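Local coordinates for sgbp-b (PDB 7K44), which probably binds xyloglucan at the cell surface of the gut bacterium Bacteroides uniformis and is encoded in a xyloglucan utilization locus, at residues P136-T140 with F238-G242; L212-N216 with D241-Y245; F220-A226 with W257-N263; F287-V293 with N372-D378. One frame throughout, in Å; residues are numbered along the deposited sequence. Where two conformers were deposited one is given.

Contact 1: P136-T140 with F238-G242; sequences PITGT and FFSDG. With CA (calcium ion), chain B.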
# COMPACT_ATOMS: atom_id res chain seq x y z
N PRO A 136 -7.70 0.19 5.97
CA PRO A 136 -8.17 -1.05 5.34
C PRO A 136 -9.36 -1.65 6.06
O PRO A 136 -9.46 -1.64 7.29
CB PRO A 136 -6.95 -1.99 5.44
CG PRO A 136 -5.81 -1.10 5.77
CD PRO A 136 -6.36 0.03 6.56
N ILE A 137 -10.28 -2.17 5.27
CA ILE A 137 -11.46 -2.83 5.81
C ILE A 137 -11.10 -4.23 6.31
O ILE A 137 -10.34 -4.97 5.67
CB ILE A 137 -12.53 -2.87 4.72
CG1 ILE A 137 -13.05 -1.45 4.48
CG2 ILE A 137 -13.70 -3.75 5.12
CD1 ILE A 137 -13.87 -1.33 3.24
N THR A 138 -11.62 -4.58 7.49
CA THR A 138 -11.32 -5.87 8.11
C THR A 138 -11.64 -7.02 7.16
O THR A 138 -12.71 -7.05 6.54
CB THR A 138 -12.09 -6.01 9.42
OG1 THR A 138 -11.59 -5.06 10.37
CG2 THR A 138 -11.97 -7.43 10.00
N GLY A 139 -10.70 -7.96 7.04
CA GLY A 139 -10.87 -9.08 6.15
C GLY A 139 -10.27 -8.92 4.78
O GLY A 139 -10.08 -9.93 4.08
N THR A 140 -9.94 -7.70 4.37
CA THR A 140 -9.35 -7.46 3.06
C THR A 140 -7.84 -7.64 3.14
O THR A 140 -7.26 -7.74 4.22
CB THR A 140 -9.71 -6.07 2.52
OG1 THR A 140 -9.09 -5.05 3.32
CG2 THR A 140 -11.22 -5.87 2.51
N PHE A 238 -17.92 -7.82 -0.94
CA PHE A 238 -17.46 -8.98 -0.16
C PHE A 238 -17.19 -8.67 1.31
O PHE A 238 -17.72 -9.34 2.20
CB PHE A 238 -16.29 -9.70 -0.82
CG PHE A 238 -16.56 -10.10 -2.24
CD1 PHE A 238 -17.39 -11.18 -2.53
CD2 PHE A 238 -16.04 -9.37 -3.29
CE1 PHE A 238 -17.66 -11.54 -3.84
CE2 PHE A 238 -16.30 -9.73 -4.61
CZ PHE A 238 -17.11 -10.81 -4.88
N PHE A 239 -16.40 -7.64 1.57
CA PHE A 239 -16.24 -7.10 2.91
C PHE A 239 -16.68 -5.64 2.88
O PHE A 239 -16.56 -4.96 1.86
CB PHE A 239 -14.78 -7.19 3.37
CG PHE A 239 -14.24 -8.58 3.33
CD1 PHE A 239 -14.46 -9.45 4.38
CD2 PHE A 239 -13.54 -9.02 2.23
CE1 PHE A 239 -13.97 -10.74 4.34
CE2 PHE A 239 -13.05 -10.31 2.18
CZ PHE A 239 -13.27 -11.16 3.23
N SER A 240 -17.19 -5.18 4.01
CA SER A 240 -17.57 -3.79 4.14
C SER A 240 -17.44 -3.35 5.59
O SER A 240 -17.55 -4.16 6.51
CB SER A 240 -19.00 -3.54 3.64
OG SER A 240 -19.95 -4.04 4.57
N ASP A 241 -17.18 -2.07 5.78
CA ASP A 241 -17.16 -1.49 7.12
C ASP A 241 -18.59 -1.04 7.40
O ASP A 241 -18.98 0.10 7.16
CB ASP A 241 -16.19 -0.32 7.15
CG ASP A 241 -15.97 0.23 8.54
OD1 ASP A 241 -16.69 -0.19 9.48
OD2 ASP A 241 -15.08 1.10 8.70
N GLY A 242 -19.41 -1.96 7.91
CA GLY A 242 -20.80 -1.60 8.07
C GLY A 242 -21.44 -1.31 6.73
O GLY A 242 -21.17 -1.97 5.72
CA CA B . -19.59 2.29 6.50
O HOH W 1 -17.70 2.83 7.90

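Contact 2: L212-N216 with D241-Y245; sequences LNYDN and DGKCY. With CA (calcium ion), chain B.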
# COMPACT_ATOMS: atom_id res chain seq x y z
N LEU A 212 -17.94 10.98 6.89
CA LEU A 212 -19.11 10.27 6.37
C LEU A 212 -18.77 8.80 6.29
O LEU A 212 -17.84 8.41 5.57
CB LEU A 212 -19.48 10.79 4.98
CG LEU A 212 -20.58 10.00 4.26
CD1 LEU A 212 -21.92 10.07 5.00
CD2 LEU A 212 -20.77 10.49 2.84
N ASN A 213 -19.54 7.97 7.00
CA ASN A 213 -19.34 6.53 6.91
C ASN A 213 -20.62 5.74 6.75
O ASN A 213 -20.57 4.50 6.76
CB ASN A 213 -18.49 5.97 8.07
CG ASN A 213 -19.19 6.04 9.41
OD1 ASN A 213 -20.38 6.35 9.49
ND2 ASN A 213 -18.44 5.76 10.47
N TYR A 214 -21.77 6.40 6.62
CA TYR A 214 -23.06 5.75 6.41
C TYR A 214 -23.50 4.90 7.59
O TYR A 214 -24.48 4.15 7.47
CB TYR A 214 -23.09 4.94 5.12
CG TYR A 214 -22.81 5.77 3.89
CD1 TYR A 214 -23.64 6.83 3.55
CD2 TYR A 214 -21.74 5.47 3.06
CE1 TYR A 214 -23.40 7.59 2.41
CE2 TYR A 214 -21.49 6.20 1.92
CZ TYR A 214 -22.32 7.26 1.59
OH TYR A 214 -22.13 8.01 0.46
N ASP A 215 -22.79 4.99 8.71
CA ASP A 215 -23.13 4.26 9.91
C ASP A 215 -23.45 5.31 10.97
O ASP A 215 -24.55 5.87 10.97
CB ASP A 215 -22.03 3.26 10.26
CG ASP A 215 -21.84 2.19 9.18
OD1 ASP A 215 -22.77 1.40 8.95
OD2 ASP A 215 -20.76 2.13 8.55
N ASN A 216 -22.50 5.65 11.83
CA ASN A 216 -22.72 6.64 12.88
C ASN A 216 -22.35 8.06 12.48
O ASN A 216 -22.69 9.00 13.21
CB ASN A 216 -21.95 6.24 14.14
CG ASN A 216 -20.47 6.05 13.88
OD1 ASN A 216 -20.08 5.40 12.91
ND2 ASN A 216 -19.63 6.60 14.76
N ASP A 241 -17.18 -2.07 5.78
CA ASP A 241 -17.16 -1.49 7.12
C ASP A 241 -18.59 -1.04 7.40
O ASP A 241 -18.98 0.10 7.16
CB ASP A 241 -16.19 -0.32 7.15
CG ASP A 241 -15.97 0.23 8.54
OD1 ASP A 241 -16.69 -0.19 9.48
OD2 ASP A 241 -15.08 1.10 8.70
N GLY A 242 -19.41 -1.96 7.91
CA GLY A 242 -20.80 -1.60 8.07
C GLY A 242 -21.44 -1.31 6.73
O GLY A 242 -21.17 -1.97 5.72
N LYS A 243 -22.31 -0.31 6.71
CA LYS A 243 -23.00 0.08 5.49
C LYS A 243 -22.09 0.90 4.59
O LYS A 243 -21.35 1.77 5.07
CB LYS A 243 -24.22 0.91 5.87
CG LYS A 243 -25.12 1.26 4.72
CD LYS A 243 -26.33 2.04 5.22
CE LYS A 243 -27.08 1.25 6.28
NZ LYS A 243 -28.36 1.94 6.63
N CYS A 244 -22.11 0.60 3.30
CA CYS A 244 -21.50 1.44 2.27
C CYS A 244 -22.58 1.76 1.25
O CYS A 244 -23.70 1.25 1.33
CB CYS A 244 -20.29 0.77 1.62
SG CYS A 244 -20.64 -0.67 0.61
N TYR A 245 -22.29 2.66 0.32
CA TYR A 245 -23.24 3.00 -0.74
C TYR A 245 -22.70 2.60 -2.10
O TYR A 245 -21.51 2.77 -2.39
CB TYR A 245 -23.70 4.48 -0.74
CG TYR A 245 -24.98 4.67 0.05
CD1 TYR A 245 -24.96 4.60 1.44
CD2 TYR A 245 -26.20 4.85 -0.59
CE1 TYR A 245 -26.12 4.75 2.18
CE2 TYR A 245 -27.38 5.00 0.16
CZ TYR A 245 -27.33 4.94 1.54
OH TYR A 245 -28.47 5.06 2.31
CA CA B . -19.59 2.29 6.50
O HOH W 2 -26.83 3.60 8.68
O HOH W 3 -18.34 1.93 10.47
O HOH W 1 -17.70 2.83 7.90

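Contact 3: F220-A226 with W257-N263; sequences FSWGGQA and WWGQLQN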
# COMPACT_ATOMS: atom_id res chain seq x y z
N PHE A 220 -26.83 9.59 4.11
CA PHE A 220 -27.23 9.71 2.71
C PHE A 220 -28.46 10.61 2.60
O PHE A 220 -29.40 10.50 3.40
CB PHE A 220 -27.53 8.31 2.15
CG PHE A 220 -27.91 8.30 0.70
CD1 PHE A 220 -26.96 8.51 -0.28
CD2 PHE A 220 -29.21 8.05 0.30
CE1 PHE A 220 -27.29 8.50 -1.62
CE2 PHE A 220 -29.54 8.03 -1.05
CZ PHE A 220 -28.58 8.26 -2.01
N SER A 221 -28.46 11.50 1.61
CA SER A 221 -29.57 12.40 1.38
C SER A 221 -30.40 11.99 0.17
O SER A 221 -31.62 11.79 0.29
CB SER A 221 -29.06 13.84 1.20
OG SER A 221 -30.15 14.75 1.14
N TRP A 222 -29.78 11.82 -0.98
CA TRP A 222 -30.48 11.38 -2.18
C TRP A 222 -29.46 11.03 -3.25
O TRP A 222 -28.28 11.37 -3.15
CB TRP A 222 -31.46 12.44 -2.72
CG TRP A 222 -30.84 13.76 -3.11
CD1 TRP A 222 -30.52 14.80 -2.28
CD2 TRP A 222 -30.54 14.21 -4.43
NE1 TRP A 222 -30.02 15.86 -3.00
CE2 TRP A 222 -30.01 15.51 -4.33
CE3 TRP A 222 -30.63 13.62 -5.70
CZ2 TRP A 222 -29.58 16.23 -5.44
CZ3 TRP A 222 -30.20 14.34 -6.80
CH2 TRP A 222 -29.68 15.63 -6.66
N GLY A 223 -29.95 10.38 -4.29
CA GLY A 223 -29.11 10.14 -5.45
C GLY A 223 -29.61 9.08 -6.39
O GLY A 223 -30.10 8.02 -5.98
N GLY A 224 -29.49 9.36 -7.69
CA GLY A 224 -29.83 8.36 -8.69
C GLY A 224 -28.83 7.22 -8.68
O GLY A 224 -27.63 7.40 -8.45
N GLN A 225 -29.34 6.01 -8.95
CA GLN A 225 -28.54 4.80 -9.07
C GLN A 225 -27.88 4.36 -7.76
O GLN A 225 -26.97 3.52 -7.79
CB GLN A 225 -27.49 4.89 -10.19
CG GLN A 225 -27.99 5.49 -11.49
CD GLN A 225 -29.05 4.64 -12.15
OE1 GLN A 225 -28.96 3.41 -12.17
NE2 GLN A 225 -30.06 5.29 -12.69
N ALA A 226 -28.33 4.88 -6.62
CA ALA A 226 -27.65 4.72 -5.34
C ALA A 226 -28.44 3.84 -4.39
O ALA A 226 -29.62 4.09 -4.14
CB ALA A 226 -27.42 6.08 -4.67
N TRP A 257 -26.58 13.22 -16.80
CA TRP A 257 -27.19 13.22 -15.47
C TRP A 257 -27.64 11.79 -15.19
O TRP A 257 -28.60 11.32 -15.80
CB TRP A 257 -28.38 14.17 -15.42
CG TRP A 257 -29.03 14.18 -14.06
CD1 TRP A 257 -30.20 13.58 -13.70
CD2 TRP A 257 -28.51 14.79 -12.87
NE1 TRP A 257 -30.45 13.79 -12.37
CE2 TRP A 257 -29.42 14.52 -11.83
CE3 TRP A 257 -27.36 15.54 -12.59
CZ2 TRP A 257 -29.23 14.98 -10.53
CZ3 TRP A 257 -27.17 15.99 -11.29
CH2 TRP A 257 -28.10 15.72 -10.28
N TRP A 258 -26.94 11.12 -14.28
CA TRP A 258 -27.16 9.69 -14.10
C TRP A 258 -27.11 9.26 -12.63
O TRP A 258 -28.16 9.05 -12.01
CB TRP A 258 -26.19 8.87 -14.97
CG TRP A 258 -26.47 7.40 -14.94
CD1 TRP A 258 -27.54 6.76 -15.48
CD2 TRP A 258 -25.68 6.39 -14.30
NE1 TRP A 258 -27.47 5.42 -15.23
CE2 TRP A 258 -26.33 5.16 -14.51
CE3 TRP A 258 -24.48 6.41 -13.57
CZ2 TRP A 258 -25.83 3.95 -14.02
CZ3 TRP A 258 -23.99 5.19 -13.09
CH2 TRP A 258 -24.66 3.99 -13.32
N GLY A 259 -25.91 9.11 -12.07
CA GLY A 259 -25.75 8.59 -10.72
C GLY A 259 -25.25 9.68 -9.78
O GLY A 259 -24.42 10.51 -10.17
N GLN A 260 -25.75 9.68 -8.55
CA GLN A 260 -25.27 10.62 -7.55
C GLN A 260 -25.28 9.98 -6.18
O GLN A 260 -26.15 9.16 -5.86
CB GLN A 260 -26.14 11.88 -7.45
CG GLN A 260 -26.36 12.64 -8.74
CD GLN A 260 -27.52 12.09 -9.55
OE1 GLN A 260 -28.54 11.67 -8.99
NE2 GLN A 260 -27.37 12.06 -10.86
N LEU A 261 -24.32 10.39 -5.35
CA LEU A 261 -24.38 10.20 -3.91
C LEU A 261 -24.36 11.61 -3.33
O LEU A 261 -23.32 12.28 -3.34
CB LEU A 261 -23.19 9.41 -3.38
CG LEU A 261 -23.04 7.97 -3.85
CD1 LEU A 261 -21.78 7.35 -3.20
CD2 LEU A 261 -24.27 7.17 -3.51
N GLN A 262 -25.51 12.09 -2.87
CA GLN A 262 -25.61 13.41 -2.25
C GLN A 262 -25.79 13.13 -0.77
O GLN A 262 -26.78 12.52 -0.37
CB GLN A 262 -26.78 14.21 -2.82
CG GLN A 262 -26.81 14.22 -4.34
CD GLN A 262 -25.84 15.21 -4.97
OE1 GLN A 262 -25.18 14.88 -5.94
NE2 GLN A 262 -25.75 16.42 -4.43
N ASN A 263 -24.82 13.54 0.03
CA ASN A 263 -24.71 13.10 1.41
C ASN A 263 -24.57 14.30 2.33
O ASN A 263 -24.02 15.33 1.96
CB ASN A 263 -23.41 12.26 1.61
CG ASN A 263 -23.21 11.20 0.54
OD1 ASN A 263 -23.81 10.13 0.57
ND2 ASN A 263 -22.33 11.50 -0.43

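Contact 4: F287-V293 with N372-D378; sequences FECFVAV and NIEMYFD. With CA (calcium ion), chain B.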
# COMPACT_ATOMS: atom_id res chain seq x y z
N PHE A 287 -11.10 8.49 0.66
CA PHE A 287 -12.20 7.55 0.84
C PHE A 287 -11.83 6.18 0.29
O PHE A 287 -10.82 6.00 -0.39
CB PHE A 287 -13.50 8.08 0.21
CG PHE A 287 -13.37 8.41 -1.26
CD1 PHE A 287 -12.91 9.65 -1.68
CD2 PHE A 287 -13.71 7.46 -2.22
CE1 PHE A 287 -12.80 9.95 -3.04
CE2 PHE A 287 -13.61 7.75 -3.58
CZ PHE A 287 -13.14 8.99 -3.98
N GLU A 288 -12.66 5.20 0.63
CA GLU A 288 -12.47 3.85 0.13
C GLU A 288 -13.46 3.60 -0.99
O GLU A 288 -14.62 4.04 -0.93
CB GLU A 288 -12.61 2.84 1.27
CG GLU A 288 -11.50 1.79 1.26
CD GLU A 288 -10.20 2.33 1.85
OE1 GLU A 288 -9.14 1.68 1.74
OE2 GLU A 288 -10.23 3.45 2.41
N CYS A 289 -12.99 2.94 -2.05
CA CYS A 289 -13.79 2.68 -3.24
C CYS A 289 -13.53 1.28 -3.77
O CYS A 289 -12.38 0.85 -3.86
CB CYS A 289 -13.50 3.73 -4.32
SG CYS A 289 -14.50 3.55 -5.82
N PHE A 290 -14.60 0.57 -4.09
CA PHE A 290 -14.52 -0.78 -4.65
C PHE A 290 -15.18 -0.74 -6.02
O PHE A 290 -16.40 -0.52 -6.12
CB PHE A 290 -15.24 -1.77 -3.72
CG PHE A 290 -15.09 -3.22 -4.13
CD1 PHE A 290 -15.79 -3.73 -5.23
CD2 PHE A 290 -14.29 -4.08 -3.40
CE1 PHE A 290 -15.67 -5.07 -5.60
CE2 PHE A 290 -14.17 -5.43 -3.76
CZ PHE A 290 -14.86 -5.91 -4.86
N VAL A 291 -14.39 -0.93 -7.07
CA VAL A 291 -14.91 -0.98 -8.44
C VAL A 291 -15.08 -2.45 -8.79
O VAL A 291 -14.10 -3.18 -8.95
CB VAL A 291 -13.98 -0.27 -9.42
CG1 VAL A 291 -14.48 -0.44 -10.86
CG2 VAL A 291 -13.85 1.20 -9.07
N ALA A 292 -16.33 -2.90 -8.89
CA ALA A 292 -16.57 -4.32 -9.13
C ALA A 292 -16.48 -4.67 -10.61
O ALA A 292 -16.19 -5.83 -10.95
CB ALA A 292 -17.94 -4.73 -8.60
N VAL A 293 -16.73 -3.71 -11.50
CA VAL A 293 -16.77 -3.97 -12.93
C VAL A 293 -15.94 -2.90 -13.62
O VAL A 293 -16.21 -1.70 -13.47
CB VAL A 293 -18.21 -3.99 -13.47
CG1 VAL A 293 -18.20 -4.13 -14.98
CG2 VAL A 293 -19.01 -5.12 -12.83
N ASN A 372 -21.86 -1.18 -18.12
CA ASN A 372 -22.35 -1.66 -16.84
C ASN A 372 -21.44 -1.12 -15.74
O ASN A 372 -20.22 -1.32 -15.78
CB ASN A 372 -22.38 -3.19 -16.81
CG ASN A 372 -22.77 -3.74 -15.46
OD1 ASN A 372 -23.69 -3.24 -14.81
ND2 ASN A 372 -22.06 -4.77 -15.01
N ILE A 373 -22.03 -0.43 -14.77
CA ILE A 373 -21.30 0.21 -13.68
C ILE A 373 -21.67 -0.48 -12.37
O ILE A 373 -22.84 -0.78 -12.13
CB ILE A 373 -21.68 1.71 -13.60
CG1 ILE A 373 -21.35 2.41 -14.92
CG2 ILE A 373 -20.99 2.38 -12.40
CD1 ILE A 373 -19.87 2.38 -15.30
N GLU A 374 -20.66 -0.73 -11.53
CA GLU A 374 -20.93 -1.26 -10.19
C GLU A 374 -19.77 -0.87 -9.29
O GLU A 374 -18.67 -1.42 -9.42
CB GLU A 374 -21.12 -2.78 -10.23
CG GLU A 374 -21.41 -3.38 -8.85
CD GLU A 374 -21.37 -4.91 -8.84
OE1 GLU A 374 -21.27 -5.52 -9.93
OE2 GLU A 374 -21.40 -5.49 -7.74
N MET A 375 -20.02 0.06 -8.37
CA MET A 375 -18.97 0.63 -7.54
C MET A 375 -19.54 0.91 -6.16
O MET A 375 -20.74 1.16 -6.02
CB MET A 375 -18.43 1.93 -8.14
CG MET A 375 -18.00 1.82 -9.59
SD MET A 375 -17.78 3.44 -10.32
CE MET A 375 -16.67 4.11 -9.10
N TYR A 376 -18.67 0.92 -5.15
CA TYR A 376 -19.05 1.09 -3.76
C TYR A 376 -18.11 2.09 -3.10
O TYR A 376 -16.91 2.13 -3.41
CB TYR A 376 -18.99 -0.25 -3.00
CG TYR A 376 -19.78 -1.35 -3.66
CD1 TYR A 376 -19.24 -2.08 -4.71
CD2 TYR A 376 -21.07 -1.61 -3.27
CE1 TYR A 376 -19.98 -3.08 -5.35
CE2 TYR A 376 -21.82 -2.61 -3.89
CZ TYR A 376 -21.27 -3.32 -4.93
OH TYR A 376 -22.03 -4.30 -5.53
N PHE A 377 -18.65 2.86 -2.16
CA PHE A 377 -17.94 3.97 -1.52
C PHE A 377 -18.19 3.94 -0.02
O PHE A 377 -19.31 3.67 0.43
CB PHE A 377 -18.48 5.31 -2.05
CG PHE A 377 -18.26 5.53 -3.51
CD1 PHE A 377 -19.17 5.08 -4.45
CD2 PHE A 377 -17.13 6.21 -3.95
CE1 PHE A 377 -18.95 5.30 -5.80
CE2 PHE A 377 -16.91 6.42 -5.29
CZ PHE A 377 -17.82 5.96 -6.21
N ASP A 378 -17.16 4.28 0.76
CA ASP A 378 -17.30 4.34 2.21
C ASP A 378 -16.16 5.15 2.80
O ASP A 378 -15.14 5.42 2.15
CB ASP A 378 -17.30 2.92 2.80
CG ASP A 378 -18.02 2.81 4.16
OD1 ASP A 378 -18.47 3.81 4.78
OD2 ASP A 378 -18.13 1.64 4.61
CA CA B . -19.59 2.29 6.50
O HOH W 4 -18.00 -0.03 -12.36
O HOH W 1 -17.70 2.83 7.90

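Contact 1: P136-T140 with F238-G242
The F239 ring lies flat against the turn at G139, and I137 packs on the backbone next to it. Among the packing contacts, G139 CA sits over the ring face, 4.2 Å from the centroid of F239, as a CH-pi contact. G139 O lies over a face too, toward the rim, 3.5 Å from F239 CZ. A side chain at G139 would collide with F239 CD1, and the backbone angles there also favour glycine. The T140 and F239 side chains pass in opposite directions, T140 CG2 3.9 Å from F239 CB. With chi1 at -70°, CG1 of I137 lies beside the backbone N and CG2 opposite it, which brings I137 CG2 to 3.8 Å from S240 C.

No hydrogen bond joins the two segments. Polar bonds are made within each segment and to the rest of the fold. I137 O takes both T140 N and T140 OG1, the hydroxyl at 2.7 Å on a lone pair in the carbonyl plane. S240 OG bonds G242 O at 2.7 Å. T138 OG1 bonds P181 O, and D241 OD2 is held by N379.

The metal contact is made by the backbone: D241 O binds the calcium at 2.4 Å. This is an interdomain contact, a type II turn of the IPT/TIG domain packed on a calcium-binding loop of the glycan-binding domain.

Contact 2: L212-N216 with D241-Y245
D215 and K243 meet beside the calcium, which draws ligands from both segments. D215 OD2 binds the metal at 2.4 Å. The backbone oxygens of N213, D241 and K243 bind it as well, as does a water. D378 supplies both carboxylate oxygens from strand 371-384. The ligand oxygens crowd one another, and the cation probably offsets their repulsion.

The other oxygen of D215 is used too. K243 N donates to D215 OD1 at 2.9 Å, nearly straight at 170°, on the syn lone pair. One carboxylate therefore holds both the metal and the backbone N-H of K243, which fixes its rotation. G242 has no side chain; a CB there would run into D215 OD1.

This is a calcium site formed by two loops beside strands 243-248 and 371-384 of a beta-sandwich domain. An Asx turn shapes the first loop: N213 OD1 accepts from D215 N at 2.9 Å. N213 ND2 in turn donates to N216 OD1.

Further out, Y214 lies against Y245. Y245 CD1 stands over the centre of the Y214 ring, 3.3 Å from Y214 CD1, with the ring planes at 44°. L212 CG covers the opposite face toward the rim. Y214 OH bonds N263 OD1. An alanine in place of Y214 would probably leave a gap between Y245 and L212 and deprive N263 OD1 of its hydroxyl partner.

Water 2 bridges Y214 O, at 2.7 Å, and K243 NZ. Water 3 donates to D215 OD2 and to D241 OD1, while D241 OD2 is bonded by N379.

Contact 3: F220-A226 with W257-N263
W222 lies along Q262, and Q225 lies on W258; these two pairs frame a close backbone seam. The seam is the tight part. S221 N and W222 N both donate to Q262 O, at 2.8 Å and 3.1 Å. Q262 N returns a bond to W222 O. Two residues facing one make this a classic beta bulge, in the outermost strand 219-222 of a five-stranded antiparallel sheet.

Past the bulge, G223 to A226 form a type II turn, and both glycines belong to it. G223 CA comes within 3.1 Å of Q260 O, so a side chain there would clash. Q260 N donates to G224 O. The Q260 chain bends at chi2 (85°), which brings OE1 to G224 N at 2.8 Å; the donor stands above the amide plane. A226 CB meets L261 CD2 at 3.5 Å on the buried face, where F220 CE1 also touches L261. W258 is buried as well, packed on I247 and M362. Q225 CG sits over the centre of its six-membered ring, 3.7 Å from the W258 centroid, and the amide plane stacks on the indole. A serine in place of W258 would probably leave the Q225 side chain without its flat support and free to turn.

The exposed side is carried by W222 and W257. Q262 CG sits over the centre of the W222 six-membered ring, 3.6 Å from its centroid. The amide of Q262 is held further on by Q361. W257 meets W222 edge to edge only, W257 CZ2 lying 3.9 Å from W222 CZ3, and Q260 NE2 stands over a face of W257.

Contact 4: F287-V293 with N372-D378
Strands 283-291 and 371-384 pair in the sheet that carries the calcium ligand D378. E288 and D378 form one hydrogen-bonded pair, F290 and Y376 the next. F290 N donates to Y376 O at 2.9 Å, and Y376 N returns the bond to F290 O. A292 N donates to E374 O at 2.8 Å. Beyond it, water 4 joins V293 O to E374 N, while V293 N is buried with no partner.

One face holds C289, V291, M375 and F377. C289 SG lies 3.8 Å from F377 CE2, an oblique sulfur-aromatic contact. M375 CE touches C289 SG at 4.0 Å; a bend at chi3 (53°) turns the methyl there. F287 CE2 meets the F377 ring at its edge, 3.9 Å from F377 CD2.

The other face holds E288, F290, Y376 and D378. F290 and Y376 run side by side with planes at 74°. Y376 OH donates to E374 OE2 at 2.6 Å, on the anti lone pair. A292 CB packs 3.4 Å from E374 CD. E288 OE1 is hydrogen-bonded to S133, and E288 OE2 forms a salt bridge with R381. This is regular antiparallel pairing inside a beta-sandwich, with D378 of the same strand as a bidentate calcium ligand.

How the contacts relate
Contacts 1, 2 and 4 converge on the calcium ion and share water 1. Contact 1 gives it a backbone oxygen, contact 2 most of the protein ligands, and contact 4 a carboxylate. The centres of contacts 1 and 2 are about 11 Å apart, and both use D241. Contact 4 joins contact 2 through a probable hydrogen bond, Y245 O to F377 N at 2.9 Å. Contact 3 stands off the metal, with the N263 side chain about 11 Å from it. It connects to contact 2 through the Y214 to N263 hydrogen bond, 2.7 Å between Y214 OH and N263 OD1. It also packs on contact 4, with L261 CD1 3.7 Å from F377 CD1. Contacts 1 and 3 do not touch; their nearest atoms are about 12 Å apart.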